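Local coordinates for extracellular solute-binding protein family 5 (Brucella melitensis, PDB 4ONY) that probably captures peptides or related solutes in the periplasm and delivers them to an ABC transporter for import, at residues A18-H22 with R179-M183; R319-A323 with P433-E437; Q348-T352 with V558-P564; F355-L361 with L489-P495; Y565-A569 with L582-Q586. All blocks are in the same frame, centred on the assembly; numbering follows the deposited sequence.

Contact 1: A18-H22 with R179-M183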
# COMPACT_ATOMS: atom_id res chain seq x y z
N ALA A 18 24.13 -0.75 1.57
CA ALA A 18 22.74 -1.13 1.31
C ALA A 18 22.26 -2.08 2.37
O ALA A 18 23.06 -2.78 3.00
CB ALA A 18 22.60 -1.79 -0.05
N LEU A 19 20.97 -2.12 2.56
CA LEU A 19 20.34 -3.07 3.46
C LEU A 19 19.04 -3.60 2.82
O LEU A 19 18.13 -2.83 2.53
CB LEU A 19 20.11 -2.41 4.80
CG LEU A 19 19.41 -3.21 5.86
CD1 LEU A 19 20.21 -4.46 6.18
CD2 LEU A 19 19.23 -2.33 7.08
N SER A 20 19.00 -4.90 2.56
CA SER A 20 17.86 -5.53 1.90
C SER A 20 17.22 -6.53 2.83
O SER A 20 17.91 -7.33 3.48
CB SER A 20 18.29 -6.25 0.62
OG SER A 20 17.20 -6.95 0.07
N MET A 21 15.90 -6.50 2.86
CA MET A 21 15.13 -7.33 3.78
C MET A 21 15.49 -8.81 3.61
O MET A 21 15.80 -9.49 4.60
CB MET A 21 13.63 -7.13 3.62
CG MET A 21 12.77 -8.11 4.42
SD MET A 21 13.06 -7.93 6.20
CE MET A 21 12.12 -9.32 6.83
N HIS A 22 15.52 -9.27 2.36
CA HIS A 22 15.84 -10.66 2.03
C HIS A 22 17.19 -10.86 1.32
O HIS A 22 17.44 -11.93 0.75
CB HIS A 22 14.71 -11.28 1.24
CG HIS A 22 13.45 -11.42 2.04
ND1 HIS A 22 12.31 -10.73 1.74
CD2 HIS A 22 13.17 -12.11 3.18
CE1 HIS A 22 11.37 -10.99 2.63
NE2 HIS A 22 11.87 -11.83 3.52
N ARG A 179 13.46 -10.03 12.24
CA ARG A 179 14.37 -9.76 11.17
C ARG A 179 14.01 -8.52 10.37
O ARG A 179 14.90 -7.87 9.84
CB ARG A 179 14.53 -10.99 10.27
CG ARG A 179 15.36 -12.08 10.97
CD ARG A 179 15.59 -13.27 10.05
NE ARG A 179 16.38 -12.86 8.91
CZ ARG A 179 17.69 -12.64 8.90
NH1 ARG A 179 18.47 -12.86 9.98
NH2 ARG A 179 18.25 -12.25 7.78
N GLU A 180 12.72 -8.16 10.32
CA GLU A 180 12.32 -6.89 9.70
C GLU A 180 12.69 -5.64 10.53
O GLU A 180 12.91 -4.59 9.96
CB GLU A 180 10.80 -6.87 9.47
CG GLU A 180 10.29 -5.68 8.66
CD GLU A 180 8.86 -5.26 9.02
OE1 GLU A 180 8.42 -5.43 10.17
OE2 GLU A 180 8.20 -4.69 8.15
N PHE A 181 12.81 -5.76 11.85
CA PHE A 181 12.95 -4.57 12.69
C PHE A 181 14.11 -3.62 12.34
O PHE A 181 13.93 -2.40 12.32
CB PHE A 181 13.04 -4.92 14.19
CG PHE A 181 12.83 -3.72 15.08
CD1 PHE A 181 11.62 -3.06 15.06
CD2 PHE A 181 13.85 -3.20 15.83
CE1 PHE A 181 11.40 -1.95 15.85
CE2 PHE A 181 13.66 -2.07 16.62
CZ PHE A 181 12.42 -1.45 16.63
N PRO A 182 15.29 -4.15 12.03
CA PRO A 182 16.34 -3.22 11.64
C PRO A 182 16.00 -2.42 10.41
O PRO A 182 16.46 -1.29 10.30
CB PRO A 182 17.55 -4.11 11.38
CG PRO A 182 17.28 -5.36 12.14
CD PRO A 182 15.79 -5.53 12.12
N MET A 183 15.22 -2.99 9.49
CA MET A 183 14.72 -2.22 8.35
C MET A 183 13.94 -0.98 8.79
O MET A 183 13.94 0.04 8.09
CB MET A 183 13.81 -3.05 7.43
CG MET A 183 14.37 -4.41 6.98
SD MET A 183 15.90 -4.31 6.05
CE MET A 183 15.32 -3.50 4.56
O HOH W 1 15.51 -11.91 6.13
O HOH W 2 18.38 -11.65 4.70

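Contact 2: R319-A323 with P433-E437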
# COMPACT_ATOMS: atom_id res chain seq x y z
N ARG A 319 -20.92 -16.67 10.06
CA ARG A 319 -22.36 -16.89 9.94
C ARG A 319 -22.61 -18.26 9.32
O ARG A 319 -22.00 -18.59 8.29
CB ARG A 319 -22.99 -15.78 9.09
CG ARG A 319 -22.87 -14.38 9.70
CD ARG A 319 -24.12 -14.01 10.43
NE ARG A 319 -23.91 -12.94 11.40
CZ ARG A 319 -24.32 -11.68 11.24
NH1 ARG A 319 -24.97 -11.27 10.14
NH2 ARG A 319 -24.10 -10.83 12.24
N PRO A 320 -23.52 -19.07 9.90
CA PRO A 320 -23.70 -20.40 9.34
C PRO A 320 -24.00 -20.42 7.81
O PRO A 320 -23.58 -21.33 7.07
CB PRO A 320 -24.90 -20.91 10.13
CG PRO A 320 -24.71 -20.27 11.49
CD PRO A 320 -24.17 -18.92 11.21
N ILE A 321 -24.73 -19.43 7.32
CA ILE A 321 -25.01 -19.39 5.88
C ILE A 321 -23.76 -19.49 5.02
O ILE A 321 -23.84 -19.93 3.88
CB ILE A 321 -25.75 -18.10 5.45
CG1 ILE A 321 -25.00 -16.87 5.96
CG2 ILE A 321 -27.18 -18.13 5.96
CD1 ILE A 321 -25.55 -15.57 5.43
N PHE A 322 -22.61 -19.04 5.55
CA PHE A 322 -21.38 -18.94 4.76
C PHE A 322 -20.23 -19.77 5.36
O PHE A 322 -19.07 -19.57 5.00
CB PHE A 322 -20.92 -17.48 4.67
CG PHE A 322 -21.80 -16.56 3.83
CD1 PHE A 322 -22.49 -17.00 2.71
CD2 PHE A 322 -21.80 -15.22 4.10
CE1 PHE A 322 -23.25 -16.15 1.94
CE2 PHE A 322 -22.54 -14.34 3.33
CZ PHE A 322 -23.27 -14.81 2.24
N ALA A 323 -20.55 -20.73 6.24
CA ALA A 323 -19.51 -21.53 6.84
C ALA A 323 -18.88 -22.57 5.90
O ALA A 323 -17.75 -23.02 6.11
CB ALA A 323 -20.08 -22.23 8.07
N PRO A 433 -35.41 -20.87 2.81
CA PRO A 433 -34.99 -20.13 1.61
C PRO A 433 -33.69 -19.33 1.86
O PRO A 433 -33.51 -18.73 2.92
CB PRO A 433 -36.17 -19.19 1.34
CG PRO A 433 -37.33 -19.87 1.97
CD PRO A 433 -36.75 -20.50 3.22
N PHE A 434 -32.75 -19.40 0.90
CA PHE A 434 -31.41 -18.84 1.11
C PHE A 434 -31.47 -17.33 0.90
O PHE A 434 -31.89 -16.86 -0.16
CB PHE A 434 -30.39 -19.48 0.17
CG PHE A 434 -28.96 -19.18 0.55
CD1 PHE A 434 -28.50 -19.48 1.81
CD2 PHE A 434 -28.08 -18.64 -0.34
CE1 PHE A 434 -27.17 -19.23 2.20
CE2 PHE A 434 -26.76 -18.40 -0.00
CZ PHE A 434 -26.28 -18.68 1.27
N ALA A 435 -31.04 -16.59 1.90
CA ALA A 435 -31.11 -15.16 1.90
C ALA A 435 -29.98 -14.58 2.75
O ALA A 435 -29.58 -15.18 3.72
CB ALA A 435 -32.43 -14.73 2.46
N PHE A 436 -29.47 -13.41 2.36
CA PHE A 436 -28.49 -12.74 3.15
C PHE A 436 -28.45 -11.26 2.84
O PHE A 436 -29.11 -10.80 1.89
CB PHE A 436 -27.10 -13.37 2.99
CG PHE A 436 -26.50 -13.26 1.62
CD1 PHE A 436 -25.63 -12.21 1.32
CD2 PHE A 436 -26.66 -14.27 0.68
CE1 PHE A 436 -25.01 -12.15 0.09
CE2 PHE A 436 -26.03 -14.23 -0.54
CZ PHE A 436 -25.21 -13.15 -0.84
N GLU A 437 -27.73 -10.53 3.66
CA GLU A 437 -27.61 -9.08 3.53
C GLU A 437 -26.20 -8.65 3.08
O GLU A 437 -25.19 -9.11 3.63
CB GLU A 437 -27.90 -8.41 4.89
CG GLU A 437 -27.76 -6.90 4.92
CD GLU A 437 -27.88 -6.39 6.32
OE1 GLU A 437 -26.90 -6.33 7.05
OE2 GLU A 437 -28.99 -5.99 6.71

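Contact 3: Q348-T352 with V558-P564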
# COMPACT_ATOMS: atom_id res chain seq x y z
N GLN A 348 -12.81 -0.10 -18.32
CA GLN A 348 -11.47 0.33 -17.86
C GLN A 348 -10.81 -0.58 -16.86
O GLN A 348 -9.56 -0.54 -16.72
CB GLN A 348 -11.51 1.71 -17.22
CG GLN A 348 -11.91 2.81 -18.15
CD GLN A 348 -10.95 2.93 -19.30
OE1 GLN A 348 -9.77 3.07 -19.13
NE2 GLN A 348 -11.47 2.77 -20.49
N TYR A 349 -11.61 -1.40 -16.17
CA TYR A 349 -11.05 -2.26 -15.15
C TYR A 349 -10.58 -3.61 -15.72
O TYR A 349 -10.92 -4.00 -16.85
CB TYR A 349 -12.06 -2.52 -14.03
CG TYR A 349 -12.33 -1.40 -13.07
CD1 TYR A 349 -11.35 -0.95 -12.23
CD2 TYR A 349 -13.58 -0.84 -12.96
CE1 TYR A 349 -11.58 0.07 -11.32
CE2 TYR A 349 -13.84 0.16 -12.05
CZ TYR A 349 -12.83 0.61 -11.24
OH TYR A 349 -13.09 1.58 -10.36
N ARG A 350 -9.77 -4.29 -14.93
CA ARG A 350 -9.36 -5.64 -15.17
C ARG A 350 -9.72 -6.43 -13.94
O ARG A 350 -9.64 -5.95 -12.79
CB ARG A 350 -7.83 -5.73 -15.44
CG ARG A 350 -7.45 -6.58 -16.67
CD ARG A 350 -7.19 -5.79 -18.01
NE ARG A 350 -8.31 -4.91 -18.41
CZ ARG A 350 -8.39 -4.16 -19.53
NH1 ARG A 350 -9.44 -3.37 -19.73
NH2 ARG A 350 -7.42 -4.16 -20.44
N ARG A 351 -10.06 -7.70 -14.17
CA ARG A 351 -10.49 -8.56 -13.09
C ARG A 351 -9.33 -8.83 -12.12
O ARG A 351 -8.22 -9.14 -12.54
CB ARG A 351 -10.96 -9.92 -13.65
CG ARG A 351 -11.65 -10.79 -12.58
CD ARG A 351 -13.02 -10.25 -12.16
NE ARG A 351 -13.55 -10.86 -10.93
CZ ARG A 351 -14.42 -11.89 -10.88
NH1 ARG A 351 -14.88 -12.48 -11.97
NH2 ARG A 351 -14.85 -12.32 -9.70
N THR A 352 -9.60 -8.76 -10.83
CA THR A 352 -8.61 -9.11 -9.82
C THR A 352 -8.79 -10.60 -9.53
O THR A 352 -9.90 -11.08 -9.35
CB THR A 352 -8.84 -8.29 -8.54
OG1 THR A 352 -8.60 -6.89 -8.79
CG2 THR A 352 -7.93 -8.77 -7.44
N VAL A 558 -14.89 -12.66 -2.83
CA VAL A 558 -15.19 -12.73 -4.26
C VAL A 558 -14.38 -11.56 -4.83
O VAL A 558 -14.73 -10.41 -4.65
CB VAL A 558 -16.66 -12.48 -4.58
CG1 VAL A 558 -16.91 -12.62 -6.07
CG2 VAL A 558 -17.56 -13.42 -3.77
N PRO A 559 -13.26 -11.87 -5.47
CA PRO A 559 -12.37 -10.79 -5.91
C PRO A 559 -13.03 -9.98 -7.04
O PRO A 559 -13.63 -10.56 -7.96
CB PRO A 559 -11.12 -11.56 -6.35
CG PRO A 559 -11.63 -12.88 -6.85
CD PRO A 559 -12.82 -13.19 -5.95
N LEU A 560 -12.89 -8.66 -7.00
CA LEU A 560 -13.56 -7.80 -7.96
C LEU A 560 -12.59 -7.34 -9.02
O LEU A 560 -12.29 -8.12 -9.92
CB LEU A 560 -14.27 -6.65 -7.23
CG LEU A 560 -15.49 -7.10 -6.40
CD1 LEU A 560 -16.12 -5.98 -5.56
CD2 LEU A 560 -16.53 -7.73 -7.31
N TYR A 561 -12.05 -6.12 -8.91
CA TYR A 561 -11.34 -5.51 -10.01
C TYR A 561 -10.45 -4.36 -9.56
O TYR A 561 -10.56 -3.85 -8.44
CB TYR A 561 -12.35 -5.03 -11.07
CG TYR A 561 -13.51 -4.29 -10.45
CD1 TYR A 561 -13.36 -3.01 -9.93
CD2 TYR A 561 -14.72 -4.90 -10.33
CE1 TYR A 561 -14.42 -2.36 -9.32
CE2 TYR A 561 -15.77 -4.24 -9.76
CZ TYR A 561 -15.62 -2.98 -9.25
OH TYR A 561 -16.69 -2.38 -8.68
N HIS A 562 -9.56 -3.99 -10.45
CA HIS A 562 -8.54 -2.99 -10.20
C HIS A 562 -8.21 -2.34 -11.53
O HIS A 562 -8.54 -2.90 -12.62
CB HIS A 562 -7.28 -3.67 -9.63
CG HIS A 562 -6.60 -4.58 -10.59
ND1 HIS A 562 -7.04 -5.86 -10.85
CD2 HIS A 562 -5.54 -4.39 -11.42
CE1 HIS A 562 -6.32 -6.41 -11.82
NE2 HIS A 562 -5.39 -5.54 -12.17
N LEU A 563 -7.51 -1.23 -11.48
CA LEU A 563 -7.08 -0.53 -12.69
C LEU A 563 -5.74 -1.09 -13.12
O LEU A 563 -4.84 -1.08 -12.37
CB LEU A 563 -6.97 0.98 -12.40
CG LEU A 563 -8.31 1.69 -12.25
CD1 LEU A 563 -8.07 3.14 -11.93
CD2 LEU A 563 -9.15 1.56 -13.51
N PRO A 564 -5.60 -1.57 -14.36
CA PRO A 564 -4.33 -2.13 -14.72
C PRO A 564 -3.18 -1.13 -15.02
O PRO A 564 -2.00 -1.53 -15.05
CB PRO A 564 -4.66 -2.91 -15.98
CG PRO A 564 -5.81 -2.18 -16.60
CD PRO A 564 -6.60 -1.70 -15.42
O HOH W 3 -8.64 -5.43 -6.63

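Contact 4: F355-L361 with L489-P495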
# COMPACT_ATOMS: atom_id res chain seq x y z
N PHE A 355 -4.57 -12.18 -4.23
CA PHE A 355 -4.33 -11.23 -3.16
C PHE A 355 -2.99 -10.49 -3.32
O PHE A 355 -2.73 -9.58 -2.56
CB PHE A 355 -4.43 -11.95 -1.81
CG PHE A 355 -5.82 -12.43 -1.49
CD1 PHE A 355 -6.70 -11.61 -0.87
CD2 PHE A 355 -6.24 -13.67 -1.87
CE1 PHE A 355 -7.97 -12.02 -0.59
CE2 PHE A 355 -7.53 -14.10 -1.62
CZ PHE A 355 -8.39 -13.28 -0.96
N TRP A 356 -2.17 -10.87 -4.32
CA TRP A 356 -1.00 -10.09 -4.69
C TRP A 356 -1.06 -9.81 -6.20
O TRP A 356 -0.06 -9.85 -6.91
CB TRP A 356 0.32 -10.78 -4.24
CG TRP A 356 0.48 -10.64 -2.74
CD1 TRP A 356 1.07 -9.62 -2.06
CD2 TRP A 356 -0.07 -11.52 -1.75
NE1 TRP A 356 0.94 -9.79 -0.69
CE2 TRP A 356 0.24 -10.94 -0.47
CE3 TRP A 356 -0.79 -12.71 -1.80
CZ2 TRP A 356 -0.13 -11.54 0.72
CZ3 TRP A 356 -1.17 -13.30 -0.62
CH2 TRP A 356 -0.84 -12.72 0.64
N GLU A 357 -2.26 -9.48 -6.66
CA GLU A 357 -2.57 -9.21 -8.06
C GLU A 357 -1.55 -8.33 -8.77
O GLU A 357 -1.24 -7.22 -8.32
CB GLU A 357 -3.94 -8.54 -8.13
CG GLU A 357 -4.45 -8.19 -9.54
CD GLU A 357 -4.65 -9.40 -10.43
OE1 GLU A 357 -5.02 -10.47 -9.93
OE2 GLU A 357 -4.43 -9.28 -11.65
N GLY A 358 -1.12 -8.80 -9.91
CA GLY A 358 -0.24 -8.06 -10.81
C GLY A 358 1.22 -8.10 -10.42
O GLY A 358 2.02 -7.41 -11.06
N SER A 359 1.58 -8.85 -9.37
CA SER A 359 2.96 -8.90 -8.93
C SER A 359 3.52 -10.31 -9.07
O SER A 359 2.79 -11.27 -9.26
CB SER A 359 3.08 -8.44 -7.46
OG SER A 359 2.59 -9.43 -6.55
N GLN A 360 4.81 -10.43 -8.86
CA GLN A 360 5.45 -11.73 -8.78
C GLN A 360 4.94 -12.60 -7.62
O GLN A 360 5.15 -13.81 -7.66
CB GLN A 360 6.98 -11.59 -8.65
CG GLN A 360 7.67 -11.22 -9.94
CD GLN A 360 7.62 -12.33 -11.00
OE1 GLN A 360 7.93 -13.50 -10.73
NE2 GLN A 360 7.20 -11.98 -12.20
N LEU A 361 4.34 -12.00 -6.59
CA LEU A 361 3.80 -12.76 -5.46
C LEU A 361 2.47 -13.44 -5.74
O LEU A 361 2.01 -14.22 -4.94
CB LEU A 361 3.70 -11.85 -4.23
CG LEU A 361 5.03 -11.22 -3.76
CD1 LEU A 361 4.83 -10.34 -2.52
CD2 LEU A 361 6.08 -12.25 -3.43
N LEU A 489 -7.86 -4.41 0.75
CA LEU A 489 -6.60 -4.67 1.46
C LEU A 489 -5.50 -3.83 0.89
O LEU A 489 -5.38 -3.75 -0.33
CB LEU A 489 -6.19 -6.13 1.31
CG LEU A 489 -7.13 -7.16 1.91
CD1 LEU A 489 -6.71 -8.51 1.42
CD2 LEU A 489 -7.11 -7.11 3.43
N ALA A 490 -4.66 -3.28 1.75
CA ALA A 490 -3.48 -2.51 1.30
C ALA A 490 -2.33 -3.49 1.08
O ALA A 490 -1.81 -4.06 2.05
CB ALA A 490 -3.09 -1.49 2.34
N SER A 491 -2.02 -3.76 -0.18
CA SER A 491 -1.12 -4.84 -0.52
C SER A 491 0.26 -4.30 -0.68
O SER A 491 0.44 -3.11 -0.95
CB SER A 491 -1.57 -5.51 -1.83
OG SER A 491 -1.45 -4.56 -2.89
N SER A 492 1.26 -5.18 -0.59
CA SER A 492 2.61 -4.77 -0.89
C SER A 492 3.46 -5.95 -1.31
O SER A 492 3.04 -7.10 -1.25
CB SER A 492 3.26 -4.04 0.28
OG SER A 492 3.91 -4.95 1.18
N LEU A 493 4.66 -5.63 -1.75
CA LEU A 493 5.65 -6.64 -2.09
C LEU A 493 6.36 -7.17 -0.84
O LEU A 493 7.19 -8.04 -0.98
CB LEU A 493 6.69 -6.06 -3.07
CG LEU A 493 6.25 -5.95 -4.53
CD1 LEU A 493 7.34 -5.40 -5.44
CD2 LEU A 493 5.78 -7.29 -5.09
N SER A 494 6.03 -6.68 0.34
CA SER A 494 6.69 -7.11 1.59
C SER A 494 5.69 -7.49 2.65
O SER A 494 5.69 -6.91 3.74
CB SER A 494 7.50 -5.94 2.11
OG SER A 494 8.39 -5.53 1.09
N PRO A 495 4.76 -8.42 2.32
CA PRO A 495 3.86 -8.81 3.37
C PRO A 495 4.67 -9.32 4.57
O PRO A 495 5.70 -10.00 4.42
CB PRO A 495 3.02 -9.88 2.72
CG PRO A 495 3.87 -10.44 1.64
CD PRO A 495 4.62 -9.24 1.13

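Contact 5: Y565-A569 with L582-Q586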
# COMPACT_ATOMS: atom_id res chain seq x y z
N TYR A 565 -3.51 0.15 -15.22
CA TYR A 565 -2.49 1.17 -15.36
C TYR A 565 -2.70 2.28 -14.34
O TYR A 565 -3.84 2.61 -14.00
CB TYR A 565 -2.57 1.77 -16.77
CG TYR A 565 -2.31 0.77 -17.89
CD1 TYR A 565 -1.03 0.53 -18.33
CD2 TYR A 565 -3.35 0.08 -18.48
CE1 TYR A 565 -0.76 -0.37 -19.34
CE2 TYR A 565 -3.10 -0.86 -19.50
CZ TYR A 565 -1.79 -1.08 -19.93
OH TYR A 565 -1.42 -1.98 -20.95
N GLN A 566 -1.61 2.94 -13.98
CA GLN A 566 -1.64 4.16 -13.21
C GLN A 566 -1.84 5.28 -14.24
O GLN A 566 -1.29 5.22 -15.36
CB GLN A 566 -0.30 4.44 -12.55
CG GLN A 566 0.20 3.37 -11.57
CD GLN A 566 1.54 3.79 -10.95
OE1 GLN A 566 2.54 3.98 -11.65
NE2 GLN A 566 1.57 3.94 -9.61
N TRP A 567 -2.58 6.29 -13.84
CA TRP A 567 -2.94 7.36 -14.72
C TRP A 567 -2.55 8.67 -14.13
O TRP A 567 -3.01 8.99 -13.03
CB TRP A 567 -4.48 7.35 -14.90
CG TRP A 567 -5.08 6.21 -15.65
CD1 TRP A 567 -4.52 5.47 -16.64
CD2 TRP A 567 -6.42 5.78 -15.54
NE1 TRP A 567 -5.41 4.55 -17.11
CE2 TRP A 567 -6.60 4.74 -16.47
CE3 TRP A 567 -7.48 6.17 -14.75
CZ2 TRP A 567 -7.82 4.09 -16.66
CZ3 TRP A 567 -8.71 5.48 -14.89
CH2 TRP A 567 -8.87 4.47 -15.84
N VAL A 568 -1.78 9.45 -14.87
CA VAL A 568 -1.42 10.82 -14.48
C VAL A 568 -1.52 11.74 -15.69
O VAL A 568 -0.86 11.52 -16.71
CB VAL A 568 0.01 10.94 -13.91
CG1 VAL A 568 0.26 12.36 -13.43
CG2 VAL A 568 0.24 9.96 -12.75
N ALA A 569 -2.40 12.74 -15.62
CA ALA A 569 -2.49 13.74 -16.67
C ALA A 569 -1.56 14.86 -16.27
O ALA A 569 -1.42 15.13 -15.07
CB ALA A 569 -3.92 14.26 -16.82
N LEU A 582 9.75 -0.44 -10.63
CA LEU A 582 8.84 -1.45 -10.07
C LEU A 582 7.65 -0.85 -9.36
O LEU A 582 6.52 -1.37 -9.48
CB LEU A 582 9.62 -2.33 -9.10
CG LEU A 582 8.98 -3.65 -8.58
CD1 LEU A 582 8.77 -4.60 -9.74
CD2 LEU A 582 9.89 -4.23 -7.52
N SER A 583 7.88 0.25 -8.60
CA SER A 583 6.80 0.86 -7.80
C SER A 583 5.88 1.78 -8.59
O SER A 583 4.93 2.30 -8.03
CB SER A 583 7.34 1.61 -6.60
OG SER A 583 8.01 0.77 -5.68
N GLY A 584 6.13 1.96 -9.88
CA GLY A 584 5.28 2.82 -10.67
C GLY A 584 5.91 4.21 -10.76
O GLY A 584 7.09 4.37 -10.44
N TYR A 585 5.15 5.19 -11.23
CA TYR A 585 5.73 6.51 -11.47
C TYR A 585 6.27 7.08 -10.15
O TYR A 585 5.70 6.82 -9.10
CB TYR A 585 4.71 7.49 -12.15
CG TYR A 585 3.53 7.85 -11.22
CD1 TYR A 585 3.63 8.86 -10.29
CD2 TYR A 585 2.37 7.11 -11.28
CE1 TYR A 585 2.59 9.14 -9.41
CE2 TYR A 585 1.30 7.37 -10.43
CZ TYR A 585 1.42 8.37 -9.48
OH TYR A 585 0.38 8.64 -8.64
N GLN A 586 7.31 7.91 -10.24
CA GLN A 586 7.93 8.50 -9.06
C GLN A 586 8.09 10.01 -9.25
O GLN A 586 9.02 10.47 -9.91
CB GLN A 586 9.30 7.86 -8.87
CG GLN A 586 9.28 6.39 -8.62
CD GLN A 586 8.59 6.08 -7.34
OE1 GLN A 586 8.92 6.66 -6.31
NE2 GLN A 586 7.62 5.17 -7.38
O HOH W 4 3.87 5.11 -8.28

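Contact 1: A18-H22 with R179-M183
Strand 18-20 pairs antiparallel with strand 97-108, and Leu19 in the strand and Met21 just beyond it pack on Met183 of helix 181-187. The thioether of Met183 lies between the two residues: SD is 3.7 Å from CG of Leu19, while CE sits 3.5 Å from both the backbone N of Met21 and the carbonyl O of Leu19. A bend at chi2 and chi3 (-61° and -67°) curls this side chain back so that its methyl reaches the strand's backbone. From the other segment, SD of Met21 is 3.7 Å from CA of Glu180 and 3.8 Å from CG of Met183, and its CE meets CB of Glu180 at 3.8 Å. The contact is a strand laid against the N-terminal part of helix 181-187 and the residues leading into it, with Leu98 of strand 97-108 and Phe96 just before it also touching Met183. No direct hydrogen bond crosses; a water and Arg112 link the two segments. The water donates to Met21 O (2.9 Å) and accepts from Arg179 NE (3.1 Å), lying in the guanidinium plane at its edge. Arg112 donates to the carbonyls of Met21 and Arg179, and Arg179 NH1 is held by Pro110 O.

Contact 2: R319-A323 with P433-E437
The Phe436 ring receives CZ of Phe322 over the centre of one face, 3.5 Å above its plane, and the Phe322 ring in turn carries CD1 of Ile321 over the centre of one of its own faces. At the edge of Phe322, near its plane, lies the Phe436 ring. The pair is therefore T-shaped, with centroids 4.9 Å apart and planes at 71°. Phe434 crosses Phe322 at about a right angle, its CZ 4.0 Å from CE1 of Phe322. Ile321 spans both aromatic partners: CB is 3.7 Å from CE1 of Phe434, and CD1 reaches CB of Phe436 at 3.6 Å. With chi1 at 52°, CG1 of Ile321 lies between its backbone N and carbonyl carbon, which directs CD1 to Phe436 while CB stays by Phe434. The contact joins the loop between strand 310-315 and helix 325-333 to the start of strand 435-440 in the six-stranded mixed sheet, and Leu331 of that helix touches both Phe322 and Phe434. No hydrogen bond crosses the segments, so their cohesion rests on apolar contact and the aromatic edge-to-face pair.

Contact 3: Q348-T352 with V558-P564
Arg351 and Tyr561 form a non-hydrogen-bonded antiparallel pair where edge strand 350-351 joins strand 557-562 in the mixed sheet. From CB, Arg351 bends at chi2 and turns back over the partner strand. CG and CD pass Leu560 O, CD at 3.2 Å. NE donates to Pro559 O and weakly to Leu560 O. NH2 completes a side-on grip on Pro559 O at 2.8 Å, and both nitrogens meet that oxygen within 3° of the guanidinium plane. The neighbouring pair, Arg350 and His562, is hydrogen-bonded: Arg350 N to His562 O is 3.0 Å and nearly straight (174°), and His562 N returns a bond to Arg350 O. One residue before Arg350, the Tyr349 ring has CD1 of Tyr561 over its centre, 3.5 Å above the plane, the rings obliquely inclined. Thr352 N donates to Leu560 O beyond the paired residues, from above the carbonyl plane. Its OG1 accepts from His562 ND1 at 2.8 Å, the oxygen tilted 18° from the imidazole plane, and donates to a water bound to Tyr561 O.

Contact 4: F355-L361 with L489-P495
Trp356 meets the 489-495 loop with the edge of its indole, at the start of a type II beta turn running from Trp356 to Ser359. Ser492 O lies in the ring plane, 3.3 Å from CD1 of Trp356, while the Pro495 ring crosses the indole obliquely and brings its CG to 3.8 Å from NE1 of Trp356. A chi1 of -74° sets CG of Trp356 anti to its carbonyl carbon and sends the indole toward this loop; Val544 and Leu547 of helix 537-553 also touch it. Phe355 offers an edge as well: CD1 of Leu489 sits near the plane of that ring, 3.9 Å from CD1 of Phe355. Beyond the turn, the CD1 branch of Leu361 lies against Leu493 and Pro495, 3.6 Å from Leu493 O and 3.8 Å from CD of Pro495. Leu493 starts away from 355-361, yet its CD2 returns to CB of Ser359 at 3.8 Å. Thus two irregular segments, one following strand 350-351 and the other running on from the end of strand 484-489, meet through apolar side chains and backbone carbonyls in the buried interior, about 9 Å from the centre of the molecule (centre to centre). Ser492 and Ser359 each form an ST turn that shapes its own segment. In the second, Ser359 OG accepts from Leu361 N and donates to Trp356 O at 2.7 Å, a carbonyl that also takes the N-H of Ser359.

Contact 5: Y565-A569 with L582-Q586
Gln566 holds its CG anti to the carbonyl carbon (chi1 -60°) and extends beyond it, carrying its amide from strand 566-571 across to the loop 582-586; Tyr585 has CG between its backbone N and carbonyl carbon (chi1 66°), which brings its ring back over the strand. This strand is the middle one of a three-stranded antiparallel sheet, flanked by 274-277 and 297-302, and the contact fastens the loop to it. OE1 of Gln566 accepts from Tyr585 N at 2.9 Å, with the donor in the carbonyl plane and on a lone pair. The same oxygen lies 3.1 Å from CA of Gly584, whose backbone has a positive phi and carries no side chain to obstruct the amide. The Gln566 amide and the Tyr585 ring are inclined at 38°, with CD of Gln566 3.4 Å from CD2 of Tyr585. Two residues along the strand, Val568 uses its CG2 branch in a CH-pi contact: the methyl is 3.8 Å from the ring centroid, nearly along the ring normal. Phe302 and Ile276 of the flanking strands also meet the tyrosine. On the ring face opposite Val568 lies a water that accepts from Gln566 NE2 at 2.9 Å and donates to both Ser583 O and Tyr585 O, the latter at 2.6 Å.

From the N terminus, contact 1 closes first, tying strand 18-20 to helix 181-187 across 156 intervening residues before any other contact opens. Contact 2 opens next, at 319-323, and contact 3 at 348-352 before contact 2 closes at 433-437, so those two cross; contact 4 crosses contact 2 as well. Contact 4 is nested within the long loop closed by contact 3, and Glu357 packs on His562 where they touch. Contacts 2 and 3 reach the same mixed sheet. Strand 566-571 then follows strand 557-562 into contact 5, a short closure; Gln348 packs on Trp567 and Leu493 on Leu582, joining contacts 3 and 4 to it.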